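Local atomic coordinates of diaminopimelate decarboxylase (Methanocaldococcus jannaschii, PDB entry 1TWI), a protein that catalyses the pyridoxal phosphate-dependent decarboxylation of meso-diaminopimelate to L-lysine, the last step of lysine biosynthesis by this pathway. Residues Glu49-Trp54 against Pro285-Glu290; Glu61-Tyr66 against Ser105-Phe110; Glu224-Met229 against Ile272-Lys277; Val202-Val207 against Ile240-Val245. One frame throughout, in Å; residues are numbered along the deposited sequence.

All four interactions belong to the pyridoxal-binding alpha/beta barrel. Interaction 1 closes the longest loop and encloses the others along the chain. Interaction 2 comes first inside it, and interactions 4 and 3 follow with their segments alternating. Interactions 1, 2 and 4 share the parallel sheet, where strand 286-289 lies between strands 62-67 and 244-246. Interaction 3 packs two helices outside that sheet, touching interaction 4 through Val228 and Val245. The centres of interactions 1 and 2 are about 11 Å apart, those of 1 and 3 about 13 Å, those of 2 and 3 about 20 Å. Together they join barrel wall and outer helices, and strand 286-289 leads into the cofactor site at Glu290.

Interaction 1 (Glu49-Trp54 against Pro285-Glu290); sequences EAFKRW and PNLILE. With PLP (pyridoxal-5'-phosphate), chain E.
Trp54 and Phe51 of helix 37-58 lie on Pro285 and, on strand 286-289, Leu287 and Leu289. This is helix-on-strand packing in the wall of the pyridoxal phosphate-binding alpha/beta barrel. Helix and strand run nearly antiparallel, at 157°. Two of the apolar contacts are CH-pi. Leu289 puts CD1 over a face of the Phe51 ring, 3.7 Å from the ring centroid. The branch is nearest to CZ of that ring. Leu287 splits its contacts between both aromatic residues. Its CB sits over a face of the Trp54 five-membered ring, 3.7 Å from the centroid. Its CD2 approaches Phe51 CD1 at 3.9 Å. Phe62 stacks on Phe51 as well. The polar contact is one hydrogen bond, from Trp54 NE1 to Pro285 O, 2.8 Å long and bent at the hydrogen (141°). The indole CG is anti to the backbone N (chi1 -173°), which carries the ring across to the strand. Pro285 O lies in the indole plane, at its edge, and receives NE1 in its own carbonyl plane. At the far end of the strand, Glu290 reaches the cofactor and also bonds to His208. Glu290 OE1 lies 2.7 Å from N1 of pyridoxal phosphate.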
loop_
_atom_site.group_PDB
_atom_site.type_symbol
_atom_site.label_atom_id
_atom_site.label_comp_id
_atom_site.label_asym_id
_atom_site.label_seq_id
_atom_site.Cartn_x
_atom_site.Cartn_y
_atom_site.Cartn_z
ATOM N N GLU A 49 33.276 5.051 5.752
ATOM C CA GLU A 49 34.608 4.696 5.308
ATOM C C GLU A 49 34.846 5.139 3.852
ATOM O O GLU A 49 35.910 5.675 3.495
ATOM C CB GLU A 49 34.808 3.195 5.445
ATOM C CG GLU A 49 36.169 2.774 5.009
ATOM C CD GLU A 49 37.260 3.073 6.039
ATOM O OE1 GLU A 49 38.429 2.839 5.678
ATOM O OE2 GLU A 49 36.950 3.527 7.189
ATOM N N ALA A 50 33.826 4.954 3.026
ATOM C CA ALA A 50 33.952 5.322 1.644
ATOM C C ALA A 50 34.029 6.836 1.441
ATOM O O ALA A 50 34.771 7.305 0.570
ATOM C CB ALA A 50 32.801 4.749 0.849
ATOM N N PHE A 51 33.290 7.610 2.230
ATOM C CA PHE A 51 33.278 9.048 2.001
ATOM C C PHE A 51 34.128 9.916 2.945
ATOM O O PHE A 51 34.155 11.103 2.783
ATOM C CB PHE A 51 31.819 9.583 1.976
ATOM C CG PHE A 51 31.061 9.239 0.709
ATOM C CD1 PHE A 51 31.022 10.133 -0.350
ATOM C CD2 PHE A 51 30.415 8.010 0.576
ATOM C CE1 PHE A 51 30.350 9.806 -1.534
ATOM C CE2 PHE A 51 29.727 7.658 -0.616
ATOM C CZ PHE A 51 29.693 8.560 -1.684
ATOM N N LYS A 52 34.869 9.348 3.898
ATOM C CA LYS A 52 35.645 10.212 4.795
ATOM C C LYS A 52 36.714 10.992 4.031
ATOM O O LYS A 52 37.216 12.003 4.492
ATOM C CB LYS A 52 36.301 9.383 5.910
ATOM C CG LYS A 52 37.289 8.364 5.397
ATOM C CD LYS A 52 37.931 7.681 6.600
ATOM C CE LYS A 52 38.629 6.391 6.247
ATOM N NZ LYS A 52 38.815 5.599 7.541
ATOM N N ARG A 53 37.084 10.492 2.875
ATOM C CA ARG A 53 38.019 11.199 2.046
ATOM C C ARG A 53 37.526 12.660 1.783
ATOM O O ARG A 53 38.327 13.598 1.646
ATOM C CB ARG A 53 38.144 10.454 0.712
ATOM C CG ARG A 53 38.949 11.174 -0.307
ATOM C CD ARG A 53 39.089 10.373 -1.584
ATOM N NE ARG A 53 39.746 11.183 -2.611
ATOM C CZ ARG A 53 39.528 11.014 -3.905
ATOM N NH1 ARG A 53 38.685 10.068 -4.304
ATOM N NH2 ARG A 53 40.107 11.803 -4.789
ATOM N N TRP A 54 36.214 12.855 1.656
ATOM C CA TRP A 54 35.705 14.216 1.400
ATOM C C TRP A 54 36.193 15.188 2.472
ATOM O O TRP A 54 36.777 16.241 2.170
ATOM C CB TRP A 54 34.154 14.257 1.374
ATOM C CG TRP A 54 33.692 15.616 0.956
ATOM C CD1 TRP A 54 33.007 16.560 1.710
ATOM C CD2 TRP A 54 33.863 16.180 -0.330
ATOM N NE1 TRP A 54 32.739 17.683 0.928
ATOM C CE2 TRP A 54 33.260 17.455 -0.325
ATOM C CE3 TRP A 54 34.478 15.719 -1.517
ATOM C CZ2 TRP A 54 33.252 18.280 -1.459
ATOM C CZ3 TRP A 54 34.470 16.541 -2.633
ATOM C CH2 TRP A 54 33.863 17.799 -2.603
ATOM N N PRO A 285 32.083 22.398 -1.321
ATOM C CA PRO A 285 31.048 22.476 -0.272
ATOM C C PRO A 285 31.006 21.304 0.724
ATOM O O PRO A 285 31.766 20.322 0.592
ATOM C CB PRO A 285 29.756 22.524 -1.087
ATOM C CG PRO A 285 30.082 21.460 -2.219
ATOM C CD PRO A 285 31.556 21.833 -2.590
ATOM N N ASN A 286 30.139 21.427 1.737
ATOM C CA ASN A 286 29.892 20.257 2.586
ATOM C C ASN A 286 29.139 19.324 1.653
ATOM O O ASN A 286 28.433 19.784 0.769
ATOM C CB ASN A 286 29.007 20.616 3.764
ATOM C CG ASN A 286 29.625 21.671 4.607
ATOM O OD1 ASN A 286 30.738 21.479 5.130
ATOM N ND2 ASN A 286 28.944 22.809 4.734
ATOM N N LEU A 287 29.285 18.013 1.841
ATOM C CA LEU A 287 28.629 17.068 0.973
ATOM C C LEU A 287 27.590 16.277 1.771
ATOM O O LEU A 287 27.894 15.800 2.870
ATOM C CB LEU A 287 29.688 16.071 0.381
ATOM C CG LEU A 287 29.150 14.845 -0.392
ATOM C CD1 LEU A 287 28.303 15.298 -1.577
ATOM C CD2 LEU A 287 30.315 13.922 -0.916
ATOM N N ILE A 288 26.363 16.161 1.257
ATOM C CA ILE A 288 25.331 15.396 1.973
ATOM C C ILE A 288 24.763 14.349 1.031
ATOM O O ILE A 288 24.559 14.651 -0.171
ATOM C CB ILE A 288 24.129 16.314 2.370
ATOM C CG1 ILE A 288 24.636 17.460 3.257
ATOM C CG2 ILE A 288 23.049 15.511 3.092
ATOM C CD1 ILE A 288 23.591 18.639 3.477
ATOM N N LEU A 289 24.522 13.133 1.536
ATOM C CA LEU A 289 23.870 12.093 0.734
ATOM C C LEU A 289 22.640 11.686 1.544
ATOM O O LEU A 289 22.620 11.858 2.764
ATOM C CB LEU A 289 24.768 10.843 0.523
ATOM C CG LEU A 289 26.106 11.101 -0.193
ATOM C CD1 LEU A 289 26.810 9.737 -0.542
ATOM C CD2 LEU A 289 25.832 11.881 -1.462
ATOM N N GLU A 290 21.643 11.119 0.868
ATOM C CA GLU A 290 20.385 10.736 1.531
ATOM C C GLU A 290 20.057 9.295 1.304
ATOM O O GLU A 290 18.972 8.974 0.871
ATOM C CB GLU A 290 19.218 11.600 1.013
ATOM C CG GLU A 290 19.392 13.150 1.254
ATOM C CD GLU A 290 18.281 13.995 0.553
ATOM O OE1 GLU A 290 17.688 13.547 -0.463
ATOM O OE2 GLU A 290 18.041 15.122 1.008
HETATM N N1 PLP E . 16.099 11.497 -1.042
HETATM C C2 PLP E . 14.867 11.749 -1.618
HETATM C C2A PLP E . 14.552 13.227 -1.956
HETATM C C3 PLP E . 14.012 10.668 -1.816
HETATM O O3 PLP E . 12.810 10.951 -2.381
HETATM C C4 PLP E . 14.340 9.373 -1.511
HETATM C C4A PLP E . 13.301 8.232 -1.780
HETATM O O4A PLP E . 12.184 8.578 -2.000
HETATM C C5 PLP E . 15.598 9.104 -0.926
HETATM C C6 PLP E . 16.441 10.186 -0.725
HETATM C C5A PLP E . 16.141 7.740 -0.525
HETATM O O4P PLP E . 16.195 6.822 -1.648
HETATM P P PLP E . 16.846 5.384 -1.509
HETATM O O1P PLP E . 16.666 4.797 -2.849
HETATM O O2P PLP E . 16.031 4.674 -0.466
HETATM O O3P PLP E . 18.252 5.547 -1.144
#

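Interaction 2 (Glu61-Tyr66 against Ser105-Phe110)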
loop_
_atom_site.group_PDB
_atom_site.type_symbol
_atom_site.label_atom_id
_atom_site.label_comp_id
_atom_site.label_asym_id
_atom_site.label_seq_id
_atom_site.Cartn_x
_atom_site.Cartn_y
_atom_site.Cartn_z
ATOM N N GLU A 61 32.350 19.339 5.751
ATOM C CA GLU A 61 31.708 18.197 6.397
ATOM C C GLU A 61 31.053 17.222 5.402
ATOM O O GLU A 61 30.697 17.602 4.286
ATOM C CB GLU A 61 30.664 18.734 7.384
ATOM C CG GLU A 61 30.326 17.774 8.527
ATOM C CD GLU A 61 29.331 18.399 9.539
ATOM O OE1 GLU A 61 29.138 19.670 9.485
ATOM O OE2 GLU A 61 28.760 17.608 10.366
ATOM N N PHE A 62 30.937 15.960 5.805
ATOM C CA PHE A 62 30.245 14.921 5.026
ATOM C C PHE A 62 29.104 14.452 5.946
ATOM O O PHE A 62 29.358 14.028 7.093
ATOM C CB PHE A 62 31.138 13.704 4.680
ATOM C CG PHE A 62 30.350 12.560 4.072
ATOM C CD1 PHE A 62 29.760 12.694 2.826
ATOM C CD2 PHE A 62 30.122 11.387 4.796
ATOM C CE1 PHE A 62 28.938 11.658 2.305
ATOM C CE2 PHE A 62 29.300 10.346 4.286
ATOM C CZ PHE A 62 28.720 10.490 3.052
ATOM N N ILE A 63 27.866 14.506 5.455
ATOM C CA ILE A 63 26.710 14.142 6.296
ATOM C C ILE A 63 25.843 13.098 5.646
ATOM O O ILE A 63 25.437 13.276 4.509
ATOM C CB ILE A 63 25.761 15.370 6.538
ATOM C CG1 ILE A 63 26.536 16.463 7.261
ATOM C CG2 ILE A 63 24.493 14.960 7.400
ATOM C CD1 ILE A 63 25.732 17.780 7.326
ATOM N N VAL A 64 25.542 12.030 6.368
ATOM C CA VAL A 64 24.626 11.023 5.838
ATOM C C VAL A 64 23.235 11.410 6.387
ATOM O O VAL A 64 22.992 11.378 7.607
ATOM C CB VAL A 64 24.992 9.620 6.359
ATOM C CG1 VAL A 64 24.013 8.579 5.808
ATOM C CG2 VAL A 64 26.439 9.288 5.957
ATOM N N ALA A 65 22.333 11.828 5.518
ATOM C CA ALA A 65 20.986 12.150 5.995
ATOM C C ALA A 65 20.103 10.959 5.624
ATOM O O ALA A 65 19.539 10.879 4.497
ATOM C CB ALA A 65 20.467 13.453 5.340
ATOM N N TYR A 66 19.980 10.029 6.570
ATOM C CA TYR A 66 19.195 8.813 6.320
ATOM C C TYR A 66 17.770 9.118 5.878
ATOM O O TYR A 66 17.087 9.895 6.505
ATOM C CB TYR A 66 19.250 7.901 7.570
ATOM C CG TYR A 66 18.259 6.792 7.546
ATOM C CD1 TYR A 66 18.299 5.801 6.560
ATOM C CD2 TYR A 66 17.243 6.736 8.510
ATOM C CE1 TYR A 66 17.354 4.776 6.522
ATOM C CE2 TYR A 66 16.287 5.717 8.483
ATOM C CZ TYR A 66 16.342 4.746 7.489
ATOM O OH TYR A 66 15.349 3.797 7.438
ATOM N N SER A 105 19.703 18.937 15.026
ATOM C CA SER A 105 19.026 19.720 14.031
ATOM C C SER A 105 19.899 20.101 12.833
ATOM O O SER A 105 19.417 20.169 11.725
ATOM C CB SER A 105 18.461 20.980 14.697
ATOM O OG SER A 105 17.251 20.591 15.325
ATOM N N LYS A 106 21.188 20.315 13.039
ATOM C CA LYS A 106 22.023 20.668 11.912
ATOM C C LYS A 106 22.294 19.490 11.007
ATOM O O LYS A 106 23.042 19.656 10.060
ATOM C CB LYS A 106 23.366 21.265 12.364
ATOM C CG LYS A 106 23.323 22.755 12.661
ATOM C CD LYS A 106 22.432 23.581 11.671
ATOM C CE LYS A 106 21.056 23.802 12.301
ATOM N NZ LYS A 106 20.214 24.626 11.424
ATOM N N LYS A 107 21.772 18.301 11.329
ATOM C CA LYS A 107 21.939 17.153 10.431
ATOM C C LYS A 107 20.563 16.739 9.898
ATOM O O LYS A 107 20.376 15.612 9.484
ATOM C CB LYS A 107 22.571 15.946 11.152
ATOM C CG LYS A 107 24.023 16.194 11.584
ATOM C CD LYS A 107 24.607 14.937 12.313
ATOM C CE LYS A 107 26.147 15.057 12.549
ATOM N NZ LYS A 107 26.675 13.828 13.236
ATOM N N ILE A 108 19.603 17.647 9.948
ATOM C CA ILE A 108 18.270 17.325 9.432
ATOM C C ILE A 108 17.943 18.178 8.205
ATOM O O ILE A 108 18.040 19.416 8.286
ATOM C CB ILE A 108 17.187 17.561 10.529
ATOM C CG1 ILE A 108 17.402 16.560 11.691
ATOM C CG2 ILE A 108 15.765 17.274 9.954
ATOM C CD1 ILE A 108 16.426 16.775 12.909
ATOM N N VAL A 109 17.570 17.527 7.087
ATOM C CA VAL A 109 17.134 18.281 5.893
ATOM C C VAL A 109 15.700 17.822 5.635
ATOM O O VAL A 109 15.333 16.663 5.872
ATOM C CB VAL A 109 18.027 18.041 4.605
ATOM C CG1 VAL A 109 19.453 18.719 4.849
ATOM C CG2 VAL A 109 18.195 16.546 4.313
ATOM N N PHE A 110 14.891 18.757 5.170
ATOM C CA PHE A 110 13.451 18.504 4.943
ATOM C C PHE A 110 13.112 18.573 3.439
ATOM O O PHE A 110 13.238 19.625 2.817
ATOM C CB PHE A 110 12.664 19.593 5.735
ATOM C CG PHE A 110 11.201 19.262 5.988
ATOM C CD1 PHE A 110 10.503 18.392 5.152
ATOM C CD2 PHE A 110 10.518 19.893 7.039
ATOM C CE1 PHE A 110 9.121 18.142 5.325
ATOM C CE2 PHE A 110 9.155 19.661 7.246
ATOM C CZ PHE A 110 8.435 18.776 6.375
#
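Lys106 meets Ile63 through its backbone only. Its O lies 4.3 Å from Ile63 CD1, a loose contact of a carbonyl with a methyl. That O is taken up by Arg129 NH2, and the lysine side chain leads away to Asn127 O. Lys107 covers most of the interface from its side of the contact. Its CB stands 4.3 Å from Ile63 CG2, so the root of the side chain packs on the strand. The chain then runs fully extended past Glu61. Its CE comes to 4.3 Å from Glu61 OE2, while the charged ends stay apart, with Lys107 NZ 5.2 Å from OE2 of Glu61. Gly84 O accepts a hydrogen bond from this NZ, so the lysine tip is tied to another part of the fold. Val109 turns toward the first strand. Its CG2 touches Ala65 CB at 4.0 Å. At chi1 -70° CG2 sits between the backbone N and the carbonyl carbon, and it is this branch that meets Ala65. Val109 also packs on Glu290, a residue of the cofactor site. Strand 86-89 lies between strands 62-67 and 108-110 in the parallel sheet of the alpha/beta barrel. The two segments are therefore next-but-one neighbours and meet mainly through side chains, without backbone pairing. The contact is apolar at Ala65 and Val109 and charged at its more open end. There the opposite charges of Glu61 and Lys107 are probably mildly attractive without forming a salt bridge.

Interaction 3 (Glu224-Met229 against Ile272-Lys277); sequences ETRKVM and INTMLK
Met275 reaches across to Thr225 and Met229, joining two neighbouring outer helices of the alpha/beta barrel. The helices, 219-237 and 264-276, run in nearly the same direction, with local axes 9.2 Å apart and crossing at -24°. From CB the chain of Met275 runs extended to SD (chi2 174°). CG comes first: it packs 3.6 Å from Thr225 CG2 and also faces Met229 CG. The chain bends at SD (chi3 77°). This brings CE to 3.8 Å from SD of Met229, whose chain crosses it at about a right angle. The same CE touches Trp54, Pro285 and Val245, so the methyl ends between helix and sheet. Thr225 and Thr274 meet through their methyls, with CG2 of Thr225 3.6 Å from CG2 of Thr274. Thr274 CG2 also rests on Arg226 CG, at 3.7 Å. Both hydroxyls are bonded within their own helices, to Phe221 O and Ala270 O. At the solvent side Arg226 NH2 and Lys277 NZ come within 4.4 Å. The interface is thus held by methyl, methylene and sulfur packing. The like charges at its rim are probably tolerated because both residues are exposed.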
loop_
_atom_site.group_PDB
_atom_site.type_symbol
_atom_site.label_atom_id
_atom_site.label_comp_id
_atom_site.label_asym_id
_atom_site.label_seq_id
_atom_site.Cartn_x
_atom_site.Cartn_y
_atom_site.Cartn_z
ATOM N N GLU A 224 24.628 13.009 -12.690
ATOM C CA GLU A 224 23.971 13.905 -11.723
ATOM C C GLU A 224 25.037 14.815 -11.100
ATOM O O GLU A 224 24.871 16.039 -11.006
ATOM C CB GLU A 224 23.318 13.085 -10.567
ATOM C CG GLU A 224 22.878 13.976 -9.346
ATOM C CD GLU A 224 22.561 13.186 -8.069
ATOM O OE1 GLU A 224 22.903 11.956 -7.983
ATOM O OE2 GLU A 224 22.004 13.792 -7.121
ATOM N N THR A 225 26.164 14.237 -10.693
ATOM C CA THR A 225 27.162 15.073 -10.010
ATOM C C THR A 225 27.738 16.153 -10.927
ATOM O O THR A 225 27.886 17.330 -10.517
ATOM C CB THR A 225 28.307 14.197 -9.419
ATOM O OG1 THR A 225 27.747 13.229 -8.513
ATOM C CG2 THR A 225 29.244 15.030 -8.632
ATOM N N ARG A 226 28.014 15.760 -12.176
ATOM C CA ARG A 226 28.537 16.726 -13.114
ATOM C C ARG A 226 27.518 17.870 -13.326
ATOM O O ARG A 226 27.877 19.029 -13.310
ATOM C CB ARG A 226 28.770 16.084 -14.471
ATOM C CG ARG A 226 29.875 14.982 -14.506
ATOM C CD ARG A 226 30.025 14.457 -15.944
ATOM N NE ARG A 226 31.135 13.515 -16.091
ATOM C CZ ARG A 226 31.445 12.889 -17.229
ATOM N NH1 ARG A 226 30.696 13.111 -18.331
ATOM N NH2 ARG A 226 32.541 12.096 -17.278
ATOM N N LYS A 227 26.258 17.525 -13.546
ATOM C CA LYS A 227 25.294 18.587 -13.869
ATOM C C LYS A 227 24.895 19.479 -12.691
ATOM O O LYS A 227 24.567 20.675 -12.875
ATOM C CB LYS A 227 24.111 17.960 -14.589
ATOM C CG LYS A 227 24.570 17.223 -15.886
ATOM C CD LYS A 227 25.090 18.267 -16.869
ATOM C CE LYS A 227 25.968 17.639 -17.997
ATOM N NZ LYS A 227 25.170 16.989 -19.009
ATOM N N VAL A 228 24.956 18.905 -11.484
ATOM C CA VAL A 228 24.689 19.676 -10.283
ATOM C C VAL A 228 25.874 20.633 -10.091
ATOM O O VAL A 228 25.692 21.836 -9.867
ATOM C CB VAL A 228 24.525 18.770 -9.024
ATOM C CG1 VAL A 228 24.534 19.658 -7.736
ATOM C CG2 VAL A 228 23.188 17.992 -9.119
ATOM N N MET A 229 27.091 20.128 -10.218
ATOM C CA MET A 229 28.228 21.011 -10.064
ATOM C C MET A 229 28.278 22.081 -11.175
ATOM O O MET A 229 28.706 23.233 -10.921
ATOM C CB MET A 229 29.550 20.180 -9.999
ATOM C CG MET A 229 29.704 19.353 -8.688
ATOM S SD MET A 229 29.549 20.356 -7.151
ATOM C CE MET A 229 31.198 21.136 -7.049
ATOM N N ILE A 272 33.264 11.947 -5.577
ATOM C CA ILE A 272 34.355 12.778 -5.119
ATOM C C ILE A 272 35.295 13.213 -6.244
ATOM O O ILE A 272 35.628 14.410 -6.348
ATOM C CB ILE A 272 35.117 12.058 -3.949
ATOM C CG1 ILE A 272 34.199 11.938 -2.737
ATOM C CG2 ILE A 272 36.408 12.825 -3.567
ATOM C CD1 ILE A 272 34.828 11.046 -1.616
ATOM N N ASN A 273 35.686 12.284 -7.101
ATOM C CA ASN A 273 36.561 12.658 -8.217
ATOM C C ASN A 273 35.808 13.610 -9.166
ATOM O O ASN A 273 36.408 14.464 -9.800
ATOM C CB ASN A 273 37.097 11.400 -8.948
ATOM C CG ASN A 273 38.097 10.592 -8.045
ATOM O OD1 ASN A 273 39.019 11.185 -7.437
ATOM N ND2 ASN A 273 37.903 9.264 -7.940
ATOM N N THR A 274 34.483 13.508 -9.248
ATOM C CA THR A 274 33.791 14.420 -10.135
ATOM C C THR A 274 33.756 15.801 -9.500
ATOM O O THR A 274 34.115 16.792 -10.162
ATOM C CB THR A 274 32.359 13.984 -10.467
ATOM O OG1 THR A 274 32.409 12.810 -11.271
ATOM C CG2 THR A 274 31.642 15.082 -11.298
ATOM N N MET A 275 33.329 15.906 -8.236
ATOM C CA MET A 275 33.262 17.226 -7.597
ATOM C C MET A 275 34.621 17.947 -7.521
ATOM O O MET A 275 34.668 19.175 -7.652
ATOM C CB MET A 275 32.688 17.139 -6.160
ATOM C CG MET A 275 31.202 16.681 -6.138
ATOM S SD MET A 275 30.632 16.442 -4.481
ATOM C CE MET A 275 30.400 18.198 -4.086
ATOM N N LEU A 276 35.715 17.208 -7.298
ATOM C CA LEU A 276 37.024 17.868 -7.216
ATOM C C LEU A 276 37.515 18.495 -8.536
ATOM O O LEU A 276 38.410 19.306 -8.514
ATOM C CB LEU A 276 38.092 16.921 -6.676
ATOM C CG LEU A 276 37.894 16.545 -5.203
ATOM C CD1 LEU A 276 38.953 15.514 -4.827
ATOM C CD2 LEU A 276 38.053 17.766 -4.317
ATOM N N LYS A 277 36.912 18.144 -9.668
ATOM C CA LYS A 277 37.244 18.747 -10.956
ATOM C C LYS A 277 36.879 20.220 -10.935
ATOM O O LYS A 277 37.383 21.014 -11.760
ATOM C CB LYS A 277 36.417 18.119 -12.084
ATOM C CG LYS A 277 36.853 16.694 -12.424
ATOM C CD LYS A 277 35.864 15.962 -13.308
ATOM C CE LYS A 277 36.472 14.620 -13.679
ATOM N NZ LYS A 277 35.714 13.990 -14.816
#

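Interaction 4 (Val202-Val207 against Ile240-Val245)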
loop_
_atom_site.group_PDB
_atom_site.type_symbol
_atom_site.label_atom_id
_atom_site.label_comp_id
_atom_site.label_asym_id
_atom_site.label_seq_id
_atom_site.Cartn_x
_atom_site.Cartn_y
_atom_site.Cartn_z
ATOM N N VAL A 202 14.993 34.364 4.637
ATOM C CA VAL A 202 15.524 33.023 4.317
ATOM C C VAL A 202 17.013 33.254 4.093
ATOM O O VAL A 202 17.432 34.368 3.769
ATOM C CB VAL A 202 14.863 32.346 3.041
ATOM C CG1 VAL A 202 13.318 32.203 3.241
ATOM C CG2 VAL A 202 15.166 33.170 1.744
ATOM N N ASN A 203 17.773 32.182 4.274
ATOM C CA ASN A 203 19.200 32.141 4.150
ATOM C C ASN A 203 19.522 30.968 3.217
ATOM O O ASN A 203 19.269 29.803 3.581
ATOM C CB ASN A 203 19.786 31.903 5.552
ATOM C CG ASN A 203 21.268 31.642 5.539
ATOM O OD1 ASN A 203 21.723 30.602 6.055
ATOM N ND2 ASN A 203 22.026 32.553 4.984
ATOM N N VAL A 204 20.073 31.294 2.042
ATOM C CA VAL A 204 20.443 30.325 0.988
ATOM C C VAL A 204 21.651 29.532 1.425
ATOM O O VAL A 204 22.726 30.124 1.583
ATOM C CB VAL A 204 20.779 31.068 -0.353
ATOM C CG1 VAL A 204 21.211 30.033 -1.434
ATOM C CG2 VAL A 204 19.524 31.812 -0.867
ATOM N N VAL A 205 21.510 28.218 1.606
ATOM C CA VAL A 205 22.642 27.386 2.057
ATOM C C VAL A 205 23.035 26.183 1.135
ATOM O O VAL A 205 24.020 25.516 1.406
ATOM C CB VAL A 205 22.408 26.725 3.475
ATOM C CG1 VAL A 205 22.305 27.780 4.585
ATOM C CG2 VAL A 205 21.171 25.824 3.429
ATOM N N GLY A 206 22.293 25.888 0.079
ATOM C CA GLY A 206 22.736 24.771 -0.747
ATOM C C GLY A 206 21.834 24.403 -1.897
ATOM O O GLY A 206 20.802 25.075 -2.149
ATOM N N VAL A 207 22.225 23.364 -2.635
ATOM C CA VAL A 207 21.400 22.837 -3.731
ATOM C C VAL A 207 21.290 21.314 -3.420
ATOM O O VAL A 207 22.174 20.735 -2.797
ATOM C CB VAL A 207 22.070 23.056 -5.124
ATOM C CG1 VAL A 207 22.101 24.591 -5.490
ATOM C CG2 VAL A 207 23.488 22.513 -5.075
ATOM N N ILE A 240 26.898 34.069 -6.686
ATOM C CA ILE A 240 26.210 33.292 -5.645
ATOM C C ILE A 240 27.041 32.071 -5.187
ATOM O O ILE A 240 27.438 31.261 -6.030
ATOM C CB ILE A 240 24.801 32.858 -6.193
ATOM C CG1 ILE A 240 23.989 34.125 -6.532
ATOM C CG2 ILE A 240 24.044 31.943 -5.143
ATOM C CD1 ILE A 240 22.723 33.858 -7.434
ATOM N N GLU A 241 27.295 31.948 -3.875
ATOM C CA GLU A 241 28.059 30.840 -3.297
ATOM C C GLU A 241 27.158 29.823 -2.619
ATOM O O GLU A 241 26.159 30.175 -1.975
ATOM C CB GLU A 241 29.077 31.331 -2.258
ATOM C CG GLU A 241 30.241 32.103 -2.858
ATOM C CD GLU A 241 31.417 32.171 -1.861
ATOM O OE1 GLU A 241 31.162 32.515 -0.663
ATOM O OE2 GLU A 241 32.580 31.860 -2.271
ATOM N N ILE A 242 27.547 28.569 -2.763
ATOM C CA ILE A 242 26.798 27.428 -2.212
ATOM C C ILE A 242 27.549 26.698 -1.068
ATOM O O ILE A 242 28.620 26.156 -1.277
ATOM C CB ILE A 242 26.502 26.458 -3.391
ATOM C CG1 ILE A 242 25.540 27.137 -4.367
ATOM C CG2 ILE A 242 25.869 25.122 -2.869
ATOM C CD1 ILE A 242 24.144 27.455 -3.647
ATOM N N GLU A 243 26.969 26.642 0.131
ATOM C CA GLU A 243 27.635 25.991 1.268
ATOM C C GLU A 243 27.535 24.477 1.310
ATOM O O GLU A 243 28.475 23.785 1.765
ATOM C CB GLU A 243 27.071 26.564 2.595
ATOM C CG GLU A 243 27.413 28.055 2.726
ATOM C CD GLU A 243 26.646 28.789 3.802
ATOM O OE1 GLU A 243 26.210 28.125 4.787
ATOM O OE2 GLU A 243 26.486 30.047 3.668
ATOM N N ASP A 244 26.408 23.957 0.818
ATOM C CA ASP A 244 26.085 22.530 0.848
ATOM C C ASP A 244 25.648 22.011 -0.505
ATOM O O ASP A 244 24.836 22.653 -1.164
ATOM C CB ASP A 244 24.825 22.208 1.707
ATOM C CG ASP A 244 24.981 22.475 3.205
ATOM O OD1 ASP A 244 26.121 22.587 3.688
ATOM O OD2 ASP A 244 23.920 22.535 3.915
ATOM N N VAL A 245 26.152 20.849 -0.893
ATOM C CA VAL A 245 25.670 20.156 -2.088
ATOM C C VAL A 245 25.153 18.813 -1.544
ATOM O O VAL A 245 25.868 18.052 -0.895
ATOM C CB VAL A 245 26.776 19.942 -3.141
ATOM C CG1 VAL A 245 26.282 18.935 -4.198
ATOM C CG2 VAL A 245 27.058 21.296 -3.834
HETATM O O HOH W 1 24.980 28.912 0.147
HETATM O O HOH W 2 24.367 31.778 3.374
#
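Val205 lies above the planes of two carboxylates. Its CG1 stands above that of Glu243, out past the edge at OE1 and 3.9 Å from that atom. Its O lies over a face of the Asp244 carboxylate, 3.7 Å from CG. The other oxygen of Glu243, OE2, accepts a hydrogen bond from a water 2.8 Å away, and that water also donates to Val204 O. The Asp244 carboxylate is held from elsewhere, by a salt bridge of OD2 with Arg129 and a hydrogen bond of OD1 from Asn286. Between the backbones, Asp244 N gives a weak bond to Val205 O. Val207 N gives a straighter one to Asp244 O, of 3.1 Å and 151°. The strands are parallel here, with Gly206 paired to Asp244 and Val207 to Val245. Gly206 is almost fully extended, and its CA lies only 3.0 Å from Asp244 O. At chi1 -67° Ile242 holds CG2 anti to the backbone N, which sets that methyl 3.8 Å from Gly206 CA. Beyond it, Ile242 CD1 touches Val207 CG1 at 4.0 Å. Val207 and Val245 stand side by side and point the same way, with their CG2 atoms in contact. Helix 219-237 covers Val207 and Val245 through Val228. That helix links the two strands, making the beta-alpha-beta unit of the barrel. A second water donates to Val204 O and Glu241 O and accepts from Glu243 N, 3.0 Å away. Within the two segments the backbones thus pair directly from Gly206 and Asp244 onward, where strand 244-246 begins. Before that, one water bridges the separated backbones, another reaches the Glu243 carboxylate, and Val204 O accepts from both.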